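Local coordinates for predicted metal-dependent hydrolase of the TIM-barrel fold (Lactobacillus casei, PDB 2QPX), which is probably a zinc-dependent hydrolase of the amidohydrolase type, binding zinc ions in a TIM barrel, though its substrate is not known, at residues 313-318 with 331-336; 17-22 with 324-329; 308-313 with 338-343. All blocks are in the same frame, centred on the assembly; numbering follows the deposited sequence. Where two conformers were deposited one is given.

In the fold
From the N terminus, the first strand, 14-19, carries the zinc ligand His-18, with His-20 just beyond it, and contact 2 sets this corner (17-22) against the start of helix 323-342, closing a loop of 301 residues that spans most of the chain. Contacts 1 and 3 close shorter loops. In contact 3 the turn 308-313 meets the end of the same helix, and contact 1, strand 313-314 and the residues up to Asp-318 against the middle of the helix, nests inside it; the two share Ile-313. Contact 2 crosses both. Together they fasten one helix to the end of the first strand and the chain around the last, and contacts 1 and 2 share a zinc ion.

Contact 1 (313-318 with 331-336); sequences ILFASD and RQFKQA. With ZN (zinc ion), chain B.
The ring of Phe-315 turns its edge to a face of Phe-333 in an offset edge-to-face pair, with centroids 5.4 Å apart and planes at 60°. This is the tight part of the contact: CD1 of Phe-315 lies 3.6 Å from CD2 of Phe-333, and CB of Phe-315 comes 3.9 Å from CE2 of Phe-333. With CG of Phe-333 trans to the backbone N (chi1 -166°), its ring extends from the helix to the end of strand 313-314 and the residue after it; CZ of Phe-333 also approaches the carbonyl O of Leu-314.

Elsewhere the two segments draw apart. Gln-335 is exposed on the outer side of the helix and Arg-331 is partly so. At the far end of 313-318, Asp-318 turns to the metal instead: OD1 binds the zinc ion at 2.1 Å, and OD2 accepts a 2.7 Å hydrogen bond from water 1, itself a zinc ligand. A metal-binding aspartate just after the last barrel strand is characteristic of the amidohydrolase family.

Helix 323-342 thus packs on the end of the last strand, at Leu-314 and Phe-315. Ile-359 of helix 349-367 touches both Ile-313 and Phe-333, while Phe-301 of helix 297-304 touches Ile-313 and Ala-336.

Contact 2 (17-22 with 324-329); sequences HHCHFL and EMYGLA. With ZN (zinc ion), chain B.
The ring of Tyr-326 meets segment 17-22 mainly with its hydroxyl end, where SG of Cys-19 and the carbonyl O of His-20 both lie at the edge in the ring plane. The sulfur of Cys-19 is 4.9 Å from the ring centroid of Tyr-326, a sulfur-aromatic contact at the edge rather than over the face. Obliquely to the ring come CB of Cys-19, 3.5 Å from CE2 of Tyr-326, and CD2 of Leu-22, 3.8 Å from CE1 of Tyr-326. Phe-90 also meets the ring.

A short hydrogen bond joins the two segments: OH of Tyr-326 donates to O of His-20 at 2.7 Å, with a C=O...donor angle of 136° and the donor tilted 16° from the carbonyl plane. It thereby holds the backbone of a metal ligand, consistent with a second-shell role. A phenylalanine in place of Tyr-326 would probably leave the buried carbonyl of His-20 without this donor and let the ligand backbone shift.

His-18 and His-20 alternate with Cys-19, and their rings reach the other side of the chain from Tyr-326. NE2 of His-18 and NE2 of His-20 each bind the zinc ion at 2.1 Å, the His-X-His signature at the end of the first strand, as in other amidohydrolases. With CG of His-18 opposite the backbone N (chi1 176°), its ring extends to the metal, and ND1 is held by Gln-226.

Cys-19 packs against Leu-98 and Ile-100 of neighbouring strand 95-101, while helix 54-66 lies against Met-325 and Leu-328, so the start of helix 323-342 lies between helix 54-66 and the end of strand 14-19 with the residues that follow.

Contact 3 (308-313 with 338-343); sequences APYTRI and VAHFNQ
OH of Tyr-310 and NE2 of His-340 lie 2.7 Å apart in a short hydrogen bond, the one polar link between the turn 308-313 and the end of helix 323-342; either could be the donor. The hydroxyl lies in the plane of the imidazole at its edge, and NE2 in turn sits near the plane of the phenol, so the two rings touch only at their margins, with planes at 56°. The two side chains point at one another across the contact, that of His-340 leaving the helix with CG trans to the backbone N (chi1 -177°). On the other nitrogen, ND1 of His-340 is hydrogen-bonded to OD1 of Asn-302. With a partner on each nitrogen, the imidazole is fixed against rotation and both of its polar atoms are satisfied within the protein.

Phe-341 completes the cluster. Its CE1 stands 3.7 Å above one face of the Tyr-310 ring, offset toward the rim, while CD1 of Tyr-310 lies 3.6 Å from CZ of Phe-341, near the plane of the phenylalanine ring. The planes are at 51° with centroids 5.2 Å apart, an oblique meeting in which the side chains run past one another in opposing senses. CD2 of His-340 covers one face of Phe-341, over its centre, so the two successive helix residues also pack on each other.

Trp-355 of helix 349-367 stacks on Tyr-310 and also touches Phe-341. In the assembly, Arg-312 forms a salt bridge with Asp-49 of the third subunit. Away from the zinc site, this is an aromatic cluster joining the turn that leads into strand 313-314 to the end of the following helix, in a beta/alpha unit of the TIM barrel.

Contact 1 (313-318 with 331-336)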
loop_
_atom_site.group_PDB
_atom_site.type_symbol
_atom_site.label_atom_id
_atom_site.label_comp_id
_atom_site.label_asym_id
_atom_site.label_seq_id
_atom_site.Cartn_x
_atom_site.Cartn_y
_atom_site.Cartn_z
ATOM N N ILE A 313 -11.626 -15.749 -2.932
ATOM C CA ILE A 313 -12.219 -14.404 -2.941
ATOM C C ILE A 313 -13.732 -14.543 -3.194
ATOM O O ILE A 313 -14.166 -15.355 -4.002
ATOM C CB ILE A 313 -11.452 -13.379 -3.860
ATOM C CG1 ILE A 313 -11.879 -11.928 -3.534
ATOM C CG2 ILE A 313 -11.617 -13.735 -5.326
ATOM C CD1 ILE A 313 -11.047 -10.801 -4.228
ATOM N N LEU A 314 -14.526 -13.766 -2.458
ATOM C CA LEU A 314 -16.001 -13.876 -2.464
ATOM C C LEU A 314 -16.622 -12.535 -2.843
ATOM O O LEU A 314 -16.066 -11.482 -2.570
ATOM C CB LEU A 314 -16.534 -14.220 -1.058
ATOM C CG LEU A 314 -15.898 -15.411 -0.333
ATOM C CD1 LEU A 314 -16.489 -15.584 1.089
ATOM C CD2 LEU A 314 -16.037 -16.700 -1.152
ATOM N N PHE A 315 -17.804 -12.582 -3.451
ATOM C CA PHE A 315 -18.662 -11.401 -3.533
ATOM C C PHE A 315 -19.394 -11.155 -2.197
ATOM O O PHE A 315 -20.006 -12.057 -1.626
ATOM C CB PHE A 315 -19.754 -11.532 -4.595
ATOM C CG PHE A 315 -20.757 -10.427 -4.543
ATOM C CD1 PHE A 315 -20.412 -9.149 -4.954
ATOM C CD2 PHE A 315 -22.014 -10.636 -4.001
ATOM C CE1 PHE A 315 -21.306 -8.119 -4.846
ATOM C CE2 PHE A 315 -22.923 -9.582 -3.869
ATOM C CZ PHE A 315 -22.572 -8.361 -4.316
ATOM N N ALA A 316 -19.354 -9.896 -1.749
ATOM C CA ALA A 316 -20.296 -9.370 -0.782
ATOM C C ALA A 316 -20.484 -7.899 -1.066
ATOM O O ALA A 316 -19.627 -7.264 -1.660
ATOM C CB ALA A 316 -19.835 -9.545 0.694
ATOM N N SER A 317 -21.631 -7.363 -0.649
ATOM C CA SER A 317 -21.903 -5.923 -0.731
ATOM C C SER A 317 -21.566 -5.135 0.530
ATOM O O SER A 317 -21.202 -3.959 0.465
ATOM C CB SER A 317 -23.395 -5.690 -1.061
ATOM O OG SER A 317 -24.224 -6.099 0.018
ATOM N N ASP A 318 -21.693 -5.766 1.692
ATOM C CA ASP A 318 -21.712 -5.037 2.959
ATOM C C ASP A 318 -22.808 -3.958 2.992
ATOM O O ASP A 318 -22.722 -2.999 3.780
ATOM C CB ASP A 318 -20.330 -4.415 3.353
ATOM C CG ASP A 318 -20.257 -4.108 4.832
ATOM O OD1 ASP A 318 -20.866 -4.838 5.618
ATOM O OD2 ASP A 318 -19.576 -3.160 5.260
ATOM N N ARG A 331 -22.951 -3.957 -9.274
ATOM C CA ARG A 331 -22.552 -3.392 -10.559
ATOM C C ARG A 331 -21.045 -3.202 -10.628
ATOM O O ARG A 331 -20.416 -3.598 -11.627
ATOM C CB ARG A 331 -23.250 -2.071 -10.851
ATOM C CG ARG A 331 -22.844 -1.560 -12.233
ATOM C CD ARG A 331 -23.783 -0.500 -12.732
ATOM N NE ARG A 331 -25.052 -1.078 -13.151
ATOM C CZ ARG A 331 -26.156 -0.373 -13.385
ATOM N NH1 ARG A 331 -26.157 0.943 -13.242
ATOM N NH2 ARG A 331 -27.255 -0.996 -13.764
ATOM N N GLN A 332 -20.460 -2.636 -9.575
ATOM C CA GLN A 332 -19.022 -2.356 -9.626
ATOM C C GLN A 332 -18.211 -3.645 -9.571
ATOM O O GLN A 332 -17.163 -3.765 -10.218
ATOM C CB GLN A 332 -18.580 -1.413 -8.503
ATOM C CG GLN A 332 -19.267 -0.053 -8.548
ATOM C CD GLN A 332 -19.198 0.644 -9.887
ATOM O OE1 GLN A 332 -20.125 0.527 -10.678
ATOM N NE2 GLN A 332 -18.056 1.296 -10.189
ATOM N N PHE A 333 -18.648 -4.609 -8.780
ATOM C CA PHE A 333 -17.962 -5.887 -8.696
ATOM C C PHE A 333 -18.058 -6.671 -10.019
ATOM O O PHE A 333 -17.064 -7.201 -10.508
ATOM C CB PHE A 333 -18.501 -6.694 -7.523
ATOM C CG PHE A 333 -17.640 -7.876 -7.137
ATOM C CD1 PHE A 333 -16.518 -7.703 -6.321
ATOM C CD2 PHE A 333 -17.933 -9.134 -7.572
ATOM C CE1 PHE A 333 -15.741 -8.762 -5.949
ATOM C CE2 PHE A 333 -17.147 -10.228 -7.197
ATOM C CZ PHE A 333 -16.072 -10.048 -6.382
ATOM N N LYS A 334 -19.248 -6.731 -10.603
ATOM C CA LYS A 334 -19.410 -7.435 -11.870
ATOM C C LYS A 334 -18.572 -6.763 -12.966
ATOM O O LYS A 334 -17.916 -7.455 -13.766
ATOM C CB LYS A 334 -20.877 -7.559 -12.251
ATOM C CG LYS A 334 -21.580 -8.672 -11.498
ATOM C CD LYS A 334 -22.994 -8.938 -12.017
ATOM C CE LYS A 334 -23.470 -10.298 -11.529
ATOM N NZ LYS A 334 -24.731 -10.805 -12.210
ATOM N N GLN A 335 -18.519 -5.426 -12.994
ATOM C CA GLN A 335 -17.635 -4.712 -13.933
ATOM C C GLN A 335 -16.167 -5.082 -13.713
ATOM O O GLN A 335 -15.395 -5.289 -14.685
ATOM C CB GLN A 335 -17.836 -3.207 -13.820
ATOM C CG GLN A 335 -16.930 -2.407 -14.716
ATOM C CD GLN A 335 -17.169 -0.918 -14.602
ATOM O OE1 GLN A 335 -17.661 -0.252 -15.551
ATOM N NE2 GLN A 335 -16.832 -0.380 -13.457
ATOM N N ALA A 336 -15.759 -5.178 -12.446
ATOM C CA ALA A 336 -14.376 -5.558 -12.127
ATOM C C ALA A 336 -14.056 -6.940 -12.662
ATOM O O ALA A 336 -12.933 -7.186 -13.137
ATOM C CB ALA A 336 -14.128 -5.476 -10.618
HETATM ZN ZN ZN B . -20.793 -5.364 7.643
HETATM O O HOH W 1 -19.583 -3.698 7.861
#

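Contact 2 (17-22 with 324-329)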
loop_
_atom_site.group_PDB
_atom_site.type_symbol
_atom_site.label_atom_id
_atom_site.label_comp_id
_atom_site.label_asym_id
_atom_site.label_seq_id
_atom_site.Cartn_x
_atom_site.Cartn_y
_atom_site.Cartn_z
ATOM N N HIS A 17 -22.712 -12.826 0.805
ATOM C CA HIS A 17 -22.403 -13.578 2.040
ATOM C C HIS A 17 -22.285 -12.700 3.291
ATOM O O HIS A 17 -22.231 -13.243 4.399
ATOM C CB HIS A 17 -21.170 -14.491 1.872
ATOM C CG HIS A 17 -19.906 -13.782 2.156
ATOM N ND1 HIS A 17 -19.247 -13.910 3.362
ATOM C CD2 HIS A 17 -19.230 -12.848 1.435
ATOM C CE1 HIS A 17 -18.243 -13.049 3.380
ATOM N NE2 HIS A 17 -18.191 -12.403 2.221
ATOM N N HIS A 18 -22.229 -11.382 3.116
ATOM C CA HIS A 18 -22.193 -10.471 4.231
ATOM C C HIS A 18 -22.864 -9.157 3.874
ATOM O O HIS A 18 -22.318 -8.372 3.084
ATOM C CB HIS A 18 -20.760 -10.199 4.695
ATOM C CG HIS A 18 -20.717 -9.188 5.791
ATOM N ND1 HIS A 18 -20.952 -9.506 7.112
ATOM C CD2 HIS A 18 -20.546 -7.851 5.748
ATOM C CE1 HIS A 18 -20.895 -8.400 7.843
ATOM N NE2 HIS A 18 -20.673 -7.378 7.036
ATOM N N CYS A 19 -23.991 -8.885 4.526
ATOM C CA CYS A 19 -24.729 -7.649 4.294
ATOM C C CYS A 19 -25.606 -7.369 5.511
ATOM O O CYS A 19 -25.479 -8.021 6.541
ATOM C CB CYS A 19 -25.496 -7.729 2.959
ATOM S SG CYS A 19 -26.642 -9.133 2.885
ATOM N N HIS A 20 -26.503 -6.403 5.389
ATOM C CA HIS A 20 -27.152 -5.795 6.534
ATOM C C HIS A 20 -28.632 -5.440 6.243
ATOM O O HIS A 20 -29.097 -5.386 5.085
ATOM C CB HIS A 20 -26.378 -4.550 6.942
ATOM C CG HIS A 20 -25.010 -4.855 7.489
ATOM N ND1 HIS A 20 -24.825 -5.487 8.696
ATOM C CD2 HIS A 20 -23.766 -4.624 6.989
ATOM C CE1 HIS A 20 -23.518 -5.667 8.899
ATOM N NE2 HIS A 20 -22.851 -5.146 7.880
ATOM N N PHE A 21 -29.386 -5.238 7.316
ATOM C CA PHE A 21 -30.795 -4.930 7.204
ATOM C C PHE A 21 -31.067 -3.704 6.341
ATOM O O PHE A 21 -30.334 -2.694 6.363
ATOM C CB PHE A 21 -31.391 -4.588 8.554
ATOM C CG PHE A 21 -31.419 -5.709 9.543
ATOM C CD1 PHE A 21 -32.124 -6.856 9.332
ATOM C CD2 PHE A 21 -30.733 -5.578 10.746
ATOM C CE1 PHE A 21 -32.189 -7.860 10.305
ATOM C CE2 PHE A 21 -30.784 -6.578 11.693
ATOM C CZ PHE A 21 -31.519 -7.709 11.468
ATOM N N LEU A 22 -32.189 -3.792 5.623
ATOM C CA LEU A 22 -32.806 -2.634 4.996
ATOM C C LEU A 22 -33.663 -1.848 5.980
ATOM O O LEU A 22 -34.029 -2.371 7.036
ATOM C CB LEU A 22 -33.665 -3.081 3.777
ATOM C CG LEU A 22 -32.915 -3.790 2.645
ATOM C CD1 LEU A 22 -33.936 -4.527 1.732
ATOM C CD2 LEU A 22 -32.133 -2.776 1.829
ATOM N N GLU A 324 -30.212 0.459 -3.391
ATOM C CA GLU A 324 -29.142 1.086 -4.194
ATOM C C GLU A 324 -27.746 0.686 -3.740
ATOM O O GLU A 324 -26.837 0.591 -4.570
ATOM C CB GLU A 324 -29.223 2.612 -4.161
ATOM C CG GLU A 324 -30.432 3.203 -4.839
ATOM C CD GLU A 324 -31.687 3.331 -3.964
ATOM O OE1 GLU A 324 -31.816 2.674 -2.922
ATOM O OE2 GLU A 324 -32.619 4.047 -4.404
HETATM N N MSE A 325 -27.551 0.518 -2.435
HETATM C CA MSE A 325 -26.225 0.199 -1.957
HETATM C C MSE A 325 -25.883 -1.232 -2.352
HETATM O O MSE A 325 -24.733 -1.528 -2.675
HETATM C CB MSE A 325 -26.111 0.409 -0.454
HETATM C CG MSE A 325 -24.707 0.191 0.132
HETATM SE SE MSE A 325 -24.577 0.784 1.950
HETATM C CE MSE A 325 -22.695 0.290 2.272
ATOM N N TYR A 326 -26.876 -2.139 -2.287
ATOM C CA TYR A 326 -26.671 -3.474 -2.793
ATOM C C TYR A 326 -26.366 -3.471 -4.306
ATOM O O TYR A 326 -25.415 -4.145 -4.790
ATOM C CB TYR A 326 -27.930 -4.319 -2.561
ATOM C CG TYR A 326 -28.093 -4.848 -1.128
ATOM C CD1 TYR A 326 -28.728 -4.118 -0.141
ATOM C CD2 TYR A 326 -27.568 -6.098 -0.779
ATOM C CE1 TYR A 326 -28.856 -4.624 1.139
ATOM C CE2 TYR A 326 -27.706 -6.621 0.496
ATOM C CZ TYR A 326 -28.362 -5.889 1.437
ATOM O OH TYR A 326 -28.486 -6.447 2.681
ATOM N N GLY A 327 -27.196 -2.754 -5.058
ATOM C CA GLY A 327 -27.026 -2.682 -6.508
ATOM C C GLY A 327 -25.683 -2.129 -6.935
ATOM O O GLY A 327 -25.076 -2.647 -7.888
ATOM N N LEU A 328 -25.244 -1.056 -6.285
ATOM C CA LEU A 328 -23.962 -0.446 -6.679
ATOM C C LEU A 328 -22.782 -1.395 -6.459
ATOM O O LEU A 328 -21.897 -1.518 -7.300
ATOM C CB LEU A 328 -23.714 0.897 -6.004
ATOM C CG LEU A 328 -22.487 1.689 -6.483
ATOM C CD1 LEU A 328 -22.579 1.952 -7.950
ATOM C CD2 LEU A 328 -22.368 3.010 -5.699
ATOM N N ALA A 329 -22.824 -2.138 -5.354
ATOM C CA ALA A 329 -21.805 -3.134 -5.070
ATOM C C ALA A 329 -21.777 -4.159 -6.165
ATOM O O ALA A 329 -20.712 -4.527 -6.673
ATOM C CB ALA A 329 -22.061 -3.828 -3.675
HETATM ZN ZN ZN B . -20.793 -5.364 7.643
HETATM O O HOH W 1 -19.583 -3.698 7.861
#

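Contact 3 (308-313 with 338-343)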
loop_
_atom_site.group_PDB
_atom_site.type_symbol
_atom_site.label_atom_id
_atom_site.label_comp_id
_atom_site.label_asym_id
_atom_site.label_seq_id
_atom_site.Cartn_x
_atom_site.Cartn_y
_atom_site.Cartn_z
ATOM N N ALA A 308 -3.761 -14.348 -4.487
ATOM C CA ALA A 308 -4.782 -15.230 -3.941
ATOM C C ALA A 308 -5.206 -16.292 -4.934
ATOM O O ALA A 308 -5.286 -16.034 -6.141
ATOM C CB ALA A 308 -6.061 -14.397 -3.591
ATOM N N PRO A 309 -5.678 -17.430 -4.424
ATOM C CA PRO A 309 -6.444 -18.315 -5.301
ATOM C C PRO A 309 -7.798 -17.672 -5.621
ATOM O O PRO A 309 -8.430 -17.091 -4.749
ATOM C CB PRO A 309 -6.661 -19.559 -4.444
ATOM C CG PRO A 309 -5.675 -19.446 -3.315
ATOM C CD PRO A 309 -5.590 -17.987 -3.072
ATOM N N TYR A 310 -8.262 -17.863 -6.847
ATOM C CA TYR A 310 -9.538 -17.306 -7.246
ATOM C C TYR A 310 -10.694 -17.964 -6.488
ATOM O O TYR A 310 -11.771 -17.377 -6.378
ATOM C CB TYR A 310 -9.740 -17.441 -8.783
ATOM C CG TYR A 310 -8.884 -16.474 -9.563
ATOM C CD1 TYR A 310 -9.226 -15.129 -9.674
ATOM C CD2 TYR A 310 -7.741 -16.900 -10.249
ATOM C CE1 TYR A 310 -8.421 -14.219 -10.388
ATOM C CE2 TYR A 310 -6.949 -16.012 -10.954
ATOM C CZ TYR A 310 -7.287 -14.678 -11.049
ATOM O OH TYR A 310 -6.517 -13.803 -11.768
ATOM N N THR A 311 -10.435 -19.152 -5.919
ATOM C CA THR A 311 -11.396 -19.877 -5.123
ATOM C C THR A 311 -11.458 -19.444 -3.642
ATOM O O THR A 311 -12.161 -20.063 -2.847
ATOM C CB THR A 311 -11.124 -21.366 -5.198
ATOM O OG1 THR A 311 -9.749 -21.609 -4.861
ATOM C CG2 THR A 311 -11.474 -21.890 -6.630
ATOM N N ARG A 312 -10.762 -18.348 -3.301
ATOM C CA ARG A 312 -10.793 -17.812 -1.933
ATOM C C ARG A 312 -11.410 -16.430 -1.800
ATOM O O ARG A 312 -11.656 -15.981 -0.673
ATOM C CB ARG A 312 -9.394 -17.785 -1.348
ATOM C CG ARG A 312 -8.772 -19.201 -1.116
ATOM C CD ARG A 312 -9.509 -20.039 -0.077
ATOM N NE ARG A 312 -8.675 -21.186 0.256
ATOM C CZ ARG A 312 -7.613 -21.126 1.056
ATOM N NH1 ARG A 312 -7.366 -20.025 1.769
ATOM N NH2 ARG A 312 -6.829 -22.174 1.168
ATOM N N ILE A 313 -11.626 -15.749 -2.932
ATOM C CA ILE A 313 -12.219 -14.404 -2.941
ATOM C C ILE A 313 -13.732 -14.543 -3.194
ATOM O O ILE A 313 -14.166 -15.355 -4.002
ATOM C CB ILE A 313 -11.452 -13.379 -3.860
ATOM C CG1 ILE A 313 -11.879 -11.928 -3.534
ATOM C CG2 ILE A 313 -11.617 -13.735 -5.326
ATOM C CD1 ILE A 313 -11.047 -10.801 -4.228
ATOM N N VAL A 338 -15.424 -8.553 -15.236
ATOM C CA VAL A 338 -15.247 -8.520 -16.708
ATOM C C VAL A 338 -13.904 -7.940 -17.108
ATOM O O VAL A 338 -13.220 -8.498 -17.962
ATOM C CB VAL A 338 -16.377 -7.709 -17.379
ATOM C CG1 VAL A 338 -16.159 -7.532 -18.903
ATOM C CG2 VAL A 338 -17.731 -8.355 -17.109
ATOM N N ALA A 339 -13.511 -6.825 -16.488
ATOM C CA ALA A 339 -12.280 -6.136 -16.828
ATOM C C ALA A 339 -11.083 -7.014 -16.492
ATOM O O ALA A 339 -10.116 -7.034 -17.215
ATOM C CB ALA A 339 -12.179 -4.794 -16.098
ATOM N N HIS A 340 -11.171 -7.771 -15.407
ATOM C CA HIS A 340 -10.062 -8.610 -14.983
ATOM C C HIS A 340 -9.917 -9.837 -15.873
ATOM O O HIS A 340 -8.814 -10.181 -16.333
ATOM C CB HIS A 340 -10.269 -9.080 -13.543
ATOM C CG HIS A 340 -9.126 -9.902 -13.017
ATOM N ND1 HIS A 340 -7.943 -9.337 -12.578
ATOM C CD2 HIS A 340 -8.962 -11.245 -12.925
ATOM C CE1 HIS A 340 -7.129 -10.304 -12.185
ATOM N NE2 HIS A 340 -7.720 -11.471 -12.378
ATOM N N PHE A 341 -11.006 -10.544 -16.050
ATOM C CA PHE A 341 -10.945 -11.820 -16.724
ATOM C C PHE A 341 -10.899 -11.734 -18.245
ATOM O O PHE A 341 -10.361 -12.663 -18.877
ATOM C CB PHE A 341 -12.075 -12.734 -16.295
ATOM C CG PHE A 341 -11.904 -13.263 -14.897
ATOM C CD1 PHE A 341 -10.930 -14.196 -14.610
ATOM C CD2 PHE A 341 -12.674 -12.769 -13.861
ATOM C CE1 PHE A 341 -10.750 -14.648 -13.299
ATOM C CE2 PHE A 341 -12.512 -13.215 -12.574
ATOM C CZ PHE A 341 -11.555 -14.154 -12.287
ATOM N N ASN A 342 -11.391 -10.664 -18.841
ATOM C CA ASN A 342 -11.387 -10.610 -20.324
ATOM C C ASN A 342 -9.986 -10.808 -20.868
ATOM O O ASN A 342 -9.819 -11.570 -21.793
ATOM C CB ASN A 342 -11.943 -9.294 -20.853
ATOM C CG ASN A 342 -13.452 -9.312 -21.029
ATOM O OD1 ASN A 342 -14.107 -10.317 -20.789
ATOM N ND2 ASN A 342 -14.016 -8.172 -21.468
ATOM N N GLN A 343 -8.978 -10.152 -20.290
ATOM C CA GLN A 343 -7.632 -10.220 -20.870
ATOM C C GLN A 343 -6.659 -11.067 -20.045
ATOM O O GLN A 343 -5.451 -11.045 -20.284
ATOM C CB GLN A 343 -7.056 -8.809 -21.031
#